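Local coordinates for glutathione S-transferase omega-like 2 (Saccharomyces cerevisiae, PDB 5LKB), which acts as a single-cysteine thiol transferase, dehydroascorbate reductase and dimethylarsinic acid reductase that uses glutathione, and works as a homodimer in the yeast cytoplasm, at residues Trp48-Leu53 with Arg289-Val294; Asp210-Val215 with Thr284-Arg289. All coordinates share one frame; numbering follows the deposited sequence.

Interaction 1: Trp48-Leu53 with Arg289-Val294; sequences WAHRTL and RLYTTV
H50 and R51 of the N-terminal, thioredoxin-like domain meet R289, Y291 and T292 of the all-helical C-terminal domain, joining the two halves of a GST subunit where the axes of the two short helical segments pass 8.8 Å apart. The tight part lies around T292: its methyl CG2 sits 3.6 Å from H50 CB and also touches the root of the imidazole, while T292 OG1 is turned to P47 O. In H50, CG stands anti to the backbone N (chi1 -167°), which carries the ring beyond T292 to Y291. There the phenol offers its edge in an offset edge-to-face pair, with planes at 75° and H50 CE1 3.8 Å from Y291 CE1. The polar ends of this pair are held by other residues: R296 and T336 bond the imidazole, and T337 bonds the phenol hydroxyl.

The looser part, still buried, is where a water rather than a direct bond links R51 to the backbone of R289. R51 NE donates to it over 2.8 Å, and the water in turn donates to R289 O at 2.7 Å. Beyond this water the packing is close again: the two guanidinium groups lie face on face, centres 4.1 Å apart and planes at 29°, with R51 NH2 over R289 NE at 3.6 Å. W48 CE3 covers the other face of the R51 group. R51 NH1 also reaches S174, a glutathione-binding residue, by a weak bond. Such a buried arginine pair would probably add positive charge beside the glutathione site, though E173 close by would partly offset it.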
loop_
_atom_site.group_PDB
_atom_site.type_symbol
_atom_site.label_atom_id
_atom_site.label_comp_id
_atom_site.label_asym_id
_atom_site.label_seq_id
_atom_site.Cartn_x
_atom_site.Cartn_y
_atom_site.Cartn_z
ATOM N N TRP A 48 2.441 -20.332 6.649
ATOM C CA TRP A 48 2.586 -21.785 6.544
ATOM C C TRP A 48 2.543 -22.386 7.941
ATOM O O TRP A 48 1.771 -23.330 8.218
ATOM C CB TRP A 48 3.904 -22.068 5.781
ATOM C CG TRP A 48 4.122 -21.268 4.525
ATOM C CD1 TRP A 48 4.936 -20.185 4.396
ATOM C CD2 TRP A 48 3.424 -21.380 3.268
ATOM N NE1 TRP A 48 4.807 -19.623 3.160
ATOM C CE2 TRP A 48 3.909 -20.357 2.429
ATOM C CE3 TRP A 48 2.483 -22.272 2.752
ATOM C CZ2 TRP A 48 3.482 -20.208 1.125
ATOM C CZ3 TRP A 48 2.073 -22.140 1.466
ATOM C CH2 TRP A 48 2.574 -21.094 0.649
ATOM N N ALA A 49 3.378 -21.849 8.839
ATOM C CA ALA A 49 3.356 -22.295 10.234
ATOM C C ALA A 49 2.014 -22.013 10.884
ATOM O O ALA A 49 1.532 -22.779 11.723
ATOM C CB ALA A 49 4.494 -21.620 10.995
ATOM N N HIS A 50 1.366 -20.900 10.511
ATOM C CA HIS A 50 0.085 -20.568 11.086
ATOM C C HIS A 50 -0.923 -21.695 10.833
ATOM O O HIS A 50 -1.762 -21.957 11.649
ATOM C CB HIS A 50 -0.372 -19.188 10.560
ATOM C CG HIS A 50 -1.526 -18.575 11.294
ATOM N ND1 HIS A 50 -2.038 -17.323 10.943
ATOM C CD2 HIS A 50 -2.205 -18.979 12.389
ATOM C CE1 HIS A 50 -3.000 -17.018 11.790
ATOM N NE2 HIS A 50 -3.115 -18.000 12.684
ATOM N N ARG A 51 -0.861 -22.355 9.674
ATOM C CA ARG A 51 -1.772 -23.453 9.386
ATOM C C ARG A 51 -1.707 -24.473 10.479
ATOM O O ARG A 51 -2.738 -24.989 10.880
ATOM C CB ARG A 51 -1.382 -24.156 8.088
ATOM C CG ARG A 51 -1.370 -23.308 6.785
ATOM C CD ARG A 51 -0.657 -24.122 5.737
ATOM N NE ARG A 51 -0.963 -23.674 4.387
ATOM C CZ ARG A 51 -0.600 -24.329 3.300
ATOM N NH1 ARG A 51 0.058 -25.491 3.435
ATOM N NH2 ARG A 51 -0.922 -23.855 2.115
ATOM N N THR A 52 -0.503 -24.744 10.951
ATOM C CA THR A 52 -0.322 -25.812 11.929
ATOM C C THR A 52 -0.813 -25.403 13.305
ATOM O O THR A 52 -1.283 -26.263 14.059
ATOM C CB THR A 52 1.134 -26.291 11.957
ATOM O OG1 THR A 52 2.025 -25.370 12.557
ATOM C CG2 THR A 52 1.655 -26.610 10.584
ATOM N N LEU A 53 -0.691 -24.115 13.680
ATOM C CA LEU A 53 -1.210 -23.652 14.956
ATOM C C LEU A 53 -2.727 -23.747 14.986
ATOM O O LEU A 53 -3.302 -24.202 15.983
ATOM C CB LEU A 53 -0.793 -22.232 15.215
ATOM C CG LEU A 53 0.653 -21.971 15.464
ATOM C CD1 LEU A 53 0.874 -20.448 15.680
ATOM C CD2 LEU A 53 1.212 -22.720 16.665
ATOM N N ARG A 289 -6.119 -23.126 5.125
ATOM C CA ARG A 289 -5.029 -22.785 4.243
ATOM C C ARG A 289 -5.276 -21.437 3.583
ATOM O O ARG A 289 -4.338 -20.645 3.476
ATOM C CB ARG A 289 -4.802 -23.889 3.204
ATOM C CG ARG A 289 -4.166 -25.186 3.811
ATOM C CD ARG A 289 -4.300 -26.347 2.760
ATOM N NE ARG A 289 -3.741 -25.954 1.484
ATOM C CZ ARG A 289 -2.847 -26.584 0.766
ATOM N NH1 ARG A 289 -2.334 -27.751 1.166
ATOM N NH2 ARG A 289 -2.481 -26.062 -0.408
ATOM N N LEU A 290 -6.509 -21.149 3.181
ATOM C CA LEU A 290 -6.786 -19.838 2.571
ATOM C C LEU A 290 -6.663 -18.750 3.622
ATOM O O LEU A 290 -6.155 -17.649 3.320
ATOM C CB LEU A 290 -8.179 -19.808 1.958
ATOM C CG LEU A 290 -8.621 -18.478 1.315
ATOM C CD1 LEU A 290 -7.692 -18.141 0.199
ATOM C CD2 LEU A 290 -10.024 -18.566 0.818
ATOM N N TYR A 291 -7.162 -18.997 4.825
ATOM C CA TYR A 291 -7.201 -17.972 5.881
ATOM C C TYR A 291 -5.819 -17.381 6.170
ATOM O O TYR A 291 -5.685 -16.159 6.400
ATOM C CB TYR A 291 -7.719 -18.596 7.188
ATOM C CG TYR A 291 -7.677 -17.681 8.412
ATOM C CD1 TYR A 291 -6.575 -17.666 9.194
ATOM C CD2 TYR A 291 -8.716 -16.839 8.739
ATOM C CE1 TYR A 291 -6.466 -16.865 10.295
ATOM C CE2 TYR A 291 -8.640 -16.013 9.868
ATOM C CZ TYR A 291 -7.541 -16.049 10.651
ATOM O OH TYR A 291 -7.425 -15.242 11.766
ATOM N N THR A 292 -4.792 -18.200 6.261
ATOM C CA THR A 292 -3.511 -17.685 6.725
ATOM C C THR A 292 -2.967 -16.636 5.748
ATOM O O THR A 292 -2.261 -15.717 6.162
ATOM C CB THR A 292 -2.526 -18.785 7.044
ATOM O OG1 THR A 292 -2.296 -19.513 5.836
ATOM C CG2 THR A 292 -3.056 -19.745 8.151
ATOM N N THR A 293 -3.322 -16.742 4.468
ATOM C CA THR A 293 -2.976 -15.703 3.504
ATOM C C THR A 293 -3.914 -14.519 3.638
ATOM O O THR A 293 -3.483 -13.345 3.630
ATOM C CB THR A 293 -2.994 -16.245 2.081
ATOM O OG1 THR A 293 -2.016 -17.291 1.975
ATOM C CG2 THR A 293 -2.666 -15.144 1.072
ATOM N N VAL A 294 -5.222 -14.778 3.593
ATOM C CA VAL A 294 -6.210 -13.699 3.571
ATOM C C VAL A 294 -6.082 -12.807 4.806
ATOM O O VAL A 294 -6.155 -11.581 4.682
ATOM C CB VAL A 294 -7.653 -14.219 3.390
ATOM C CG1 VAL A 294 -8.691 -13.054 3.406
ATOM C CG2 VAL A 294 -7.816 -14.937 2.055
HETATM O O HOH W 1 -1.638 -21.136 3.463
#

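Interaction 2: Asp210-Val215 with Thr284-Arg289; sequences DFNSWV and TEADIR
The N-capping box of helix 285-304, a hallmark of the GST C-terminal domain, starts the turn on which E285, A286 and R289 meet F211 and N212 of helix 205-220. T284 OG1 takes the A286 N-H at 3.0 Å, and D287 OD2 takes the T284 N-H, also at 3.0 Å, through its anti lone pair. From this capped end the two segments run side by side at only 13°, their axes 9.8 Å apart. N212 fills the gap between them. Its ND2 donates to E285 OE1 at 2.9 Å, nearly in the amide plane and onto the anti lone pair, although the bond is bent, while the other carboxylate oxygen of E285 forms a salt bridge with R179. The bend of R289 at chi3 (54°) folds its guanidinium back over the amide: the planes differ by 8°, and N212 CG lies 3.2 Å from R289 NE. This is stacking, since neither N212 OD1 nor ND2 is bonded to NE, whose hydrogen goes instead to a water that makes a weak, long bond to N212 O. A leucine in place of R289 would probably leave the N212 amide without its flat cover, freer to turn away from E285, and that water without its donor. On the apolar flank F211 CD2 rests 3.7 Å from A286 CB, and T278 touches both residues. The remaining polar atom of the amide is satisfied by a second water, which donates to N212 OD1 at 2.8 Å and to A286 O at 2.9 Å.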
loop_
_atom_site.group_PDB
_atom_site.type_symbol
_atom_site.label_atom_id
_atom_site.label_comp_id
_atom_site.label_asym_id
_atom_site.label_seq_id
_atom_site.Cartn_x
_atom_site.Cartn_y
_atom_site.Cartn_z
ATOM N N ASP A 210 -8.486 -30.133 -4.789
ATOM C CA ASP A 210 -8.493 -29.357 -6.028
ATOM C C ASP A 210 -8.485 -27.864 -5.717
ATOM O O ASP A 210 -7.763 -27.116 -6.367
ATOM C CB ASP A 210 -9.724 -29.710 -6.860
ATOM C CG ASP A 210 -9.658 -31.121 -7.458
ATOM O OD1 ASP A 210 -8.568 -31.745 -7.447
ATOM O OD2 ASP A 210 -10.723 -31.553 -7.968
ATOM N N PHE A 211 -9.284 -27.426 -4.734
ATOM C CA PHE A 211 -9.253 -26.016 -4.307
ATOM C C PHE A 211 -7.859 -25.663 -3.795
ATOM O O PHE A 211 -7.271 -24.637 -4.198
ATOM C CB PHE A 211 -10.310 -25.844 -3.217
ATOM C CG PHE A 211 -10.530 -24.429 -2.751
ATOM C CD1 PHE A 211 -11.378 -23.602 -3.446
ATOM C CD2 PHE A 211 -9.997 -24.004 -1.533
ATOM C CE1 PHE A 211 -11.615 -22.287 -2.999
ATOM C CE2 PHE A 211 -10.225 -22.715 -1.059
ATOM C CZ PHE A 211 -11.039 -21.850 -1.776
ATOM N N ASN A 212 -7.332 -26.461 -2.878
ATOM C CA ASN A 212 -5.999 -26.246 -2.311
ATOM C C ASN A 212 -4.942 -26.072 -3.384
ATOM O O ASN A 212 -4.023 -25.271 -3.232
ATOM C CB ASN A 212 -5.553 -27.436 -1.434
ATOM C CG ASN A 212 -6.124 -27.441 -0.026
ATOM O OD1 ASN A 212 -6.882 -26.554 0.417
ATOM N ND2 ASN A 212 -5.812 -28.546 0.686
ATOM N N SER A 213 -5.019 -26.845 -4.480
ATOM C CA SER A 213 -3.981 -26.807 -5.495
ATOM C C SER A 213 -3.859 -25.418 -6.142
ATOM O O SER A 213 -2.743 -24.905 -6.274
ATOM C CB SER A 213 -4.227 -27.890 -6.568
ATOM O OG SER A 213 -3.148 -27.877 -7.466
ATOM N N TRP A 214 -4.974 -24.864 -6.618
ATOM C CA TRP A 214 -4.870 -23.545 -7.275
ATOM C C TRP A 214 -4.761 -22.425 -6.262
ATOM O O TRP A 214 -4.164 -21.385 -6.583
ATOM C CB TRP A 214 -6.013 -23.293 -8.277
ATOM C CG TRP A 214 -7.408 -23.320 -7.795
ATOM C CD1 TRP A 214 -8.266 -24.403 -7.806
ATOM C CD2 TRP A 214 -8.172 -22.229 -7.284
ATOM N NE1 TRP A 214 -9.482 -24.049 -7.329
ATOM C CE2 TRP A 214 -9.470 -22.707 -7.019
ATOM C CE3 TRP A 214 -7.897 -20.870 -7.049
ATOM C CZ2 TRP A 214 -10.485 -21.903 -6.473
ATOM C CZ3 TRP A 214 -8.909 -20.073 -6.520
ATOM C CH2 TRP A 214 -10.189 -20.561 -6.270
ATOM N N VAL A 215 -5.351 -22.562 -5.077
ATOM C CA VAL A 215 -5.130 -21.542 -4.055
ATOM C C VAL A 215 -3.664 -21.504 -3.668
ATOM O O VAL A 215 -3.088 -20.428 -3.463
ATOM C CB VAL A 215 -6.068 -21.765 -2.848
ATOM C CG1 VAL A 215 -5.639 -20.912 -1.645
ATOM C CG2 VAL A 215 -7.461 -21.482 -3.249
ATOM N N THR A 284 -13.250 -26.769 6.935
ATOM C CA THR A 284 -12.267 -27.714 6.462
ATOM C C THR A 284 -10.891 -27.088 6.387
ATOM O O THR A 284 -10.703 -25.851 6.515
ATOM C CB THR A 284 -12.616 -28.299 5.089
ATOM O OG1 THR A 284 -12.265 -27.360 4.052
ATOM C CG2 THR A 284 -14.094 -28.739 4.994
ATOM N N GLU A 285 -9.926 -27.955 6.123
ATOM C CA GLU A 285 -8.554 -27.569 5.848
ATOM C C GLU A 285 -8.450 -26.505 4.751
ATOM O O GLU A 285 -7.521 -25.681 4.776
ATOM C CB GLU A 285 -7.806 -28.805 5.371
ATOM C CG GLU A 285 -6.424 -28.565 4.958
ATOM C CD GLU A 285 -5.772 -29.841 4.416
ATOM O OE1 GLU A 285 -5.569 -29.943 3.186
ATOM O OE2 GLU A 285 -5.447 -30.715 5.247
ATOM N N ALA A 286 -9.348 -26.554 3.763
ATOM C CA ALA A 286 -9.299 -25.564 2.681
ATOM C C ALA A 286 -9.465 -24.171 3.256
ATOM O O ALA A 286 -8.804 -23.222 2.797
ATOM C CB ALA A 286 -10.412 -25.823 1.663
ATOM N N ASP A 287 -10.366 -24.019 4.245
ATOM C CA ASP A 287 -10.529 -22.707 4.890
ATOM C C ASP A 287 -9.263 -22.298 5.631
ATOM O O ASP A 287 -8.859 -21.104 5.605
ATOM C CB ASP A 287 -11.693 -22.712 5.857
ATOM C CG ASP A 287 -12.974 -23.030 5.198
ATOM O OD1 ASP A 287 -13.451 -22.279 4.348
ATOM O OD2 ASP A 287 -13.577 -24.090 5.554
ATOM N N ILE A 288 -8.664 -23.226 6.335
ATOM C CA ILE A 288 -7.474 -22.944 7.120
ATOM C C ILE A 288 -6.366 -22.430 6.224
ATOM O O ILE A 288 -5.732 -21.407 6.505
ATOM C CB ILE A 288 -7.071 -24.186 7.942
ATOM C CG1 ILE A 288 -8.165 -24.477 8.978
ATOM C CG2 ILE A 288 -5.693 -23.979 8.594
ATOM C CD1 ILE A 288 -7.998 -25.779 9.717
ATOM N N ARG A 289 -6.119 -23.126 5.125
ATOM C CA ARG A 289 -5.029 -22.785 4.243
ATOM C C ARG A 289 -5.276 -21.437 3.583
ATOM O O ARG A 289 -4.338 -20.645 3.476
ATOM C CB ARG A 289 -4.802 -23.889 3.204
ATOM C CG ARG A 289 -4.166 -25.186 3.811
ATOM C CD ARG A 289 -4.300 -26.347 2.760
ATOM N NE ARG A 289 -3.741 -25.954 1.484
ATOM C CZ ARG A 289 -2.847 -26.584 0.766
ATOM N NH1 ARG A 289 -2.334 -27.751 1.166
ATOM N NH2 ARG A 289 -2.481 -26.062 -0.408
HETATM O O HOH W 2 -4.435 -23.717 -0.138
HETATM O O HOH W 3 -7.193 -23.750 0.411
#

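How the interactions relate
R289 belongs to both contacts, which share helix 285-304 and have centres 10 Å apart. R51 and N212 cover opposite faces of its guanidinium, so with W48 beyond R51 a continuous pile, W48-R51-R289-N212, runs from the N-terminal domain into helix 205-220. Packing also joins the two sites directly, with R51 O 3.9 Å from I288 CG2 and V215 CG1 3.9 Å from L290 CD1. Interaction 1 comes nearer the glutathione-binding residues: the R51 side chain is about 3 Å from that of S174, whereas the R289 side chain, the nearest approach given for interaction 2, is about 6 Å from that of E173. Helix 47-58 also directly follows the nucleophile C46, whereas interaction 2 lies wholly within the C-terminal domain.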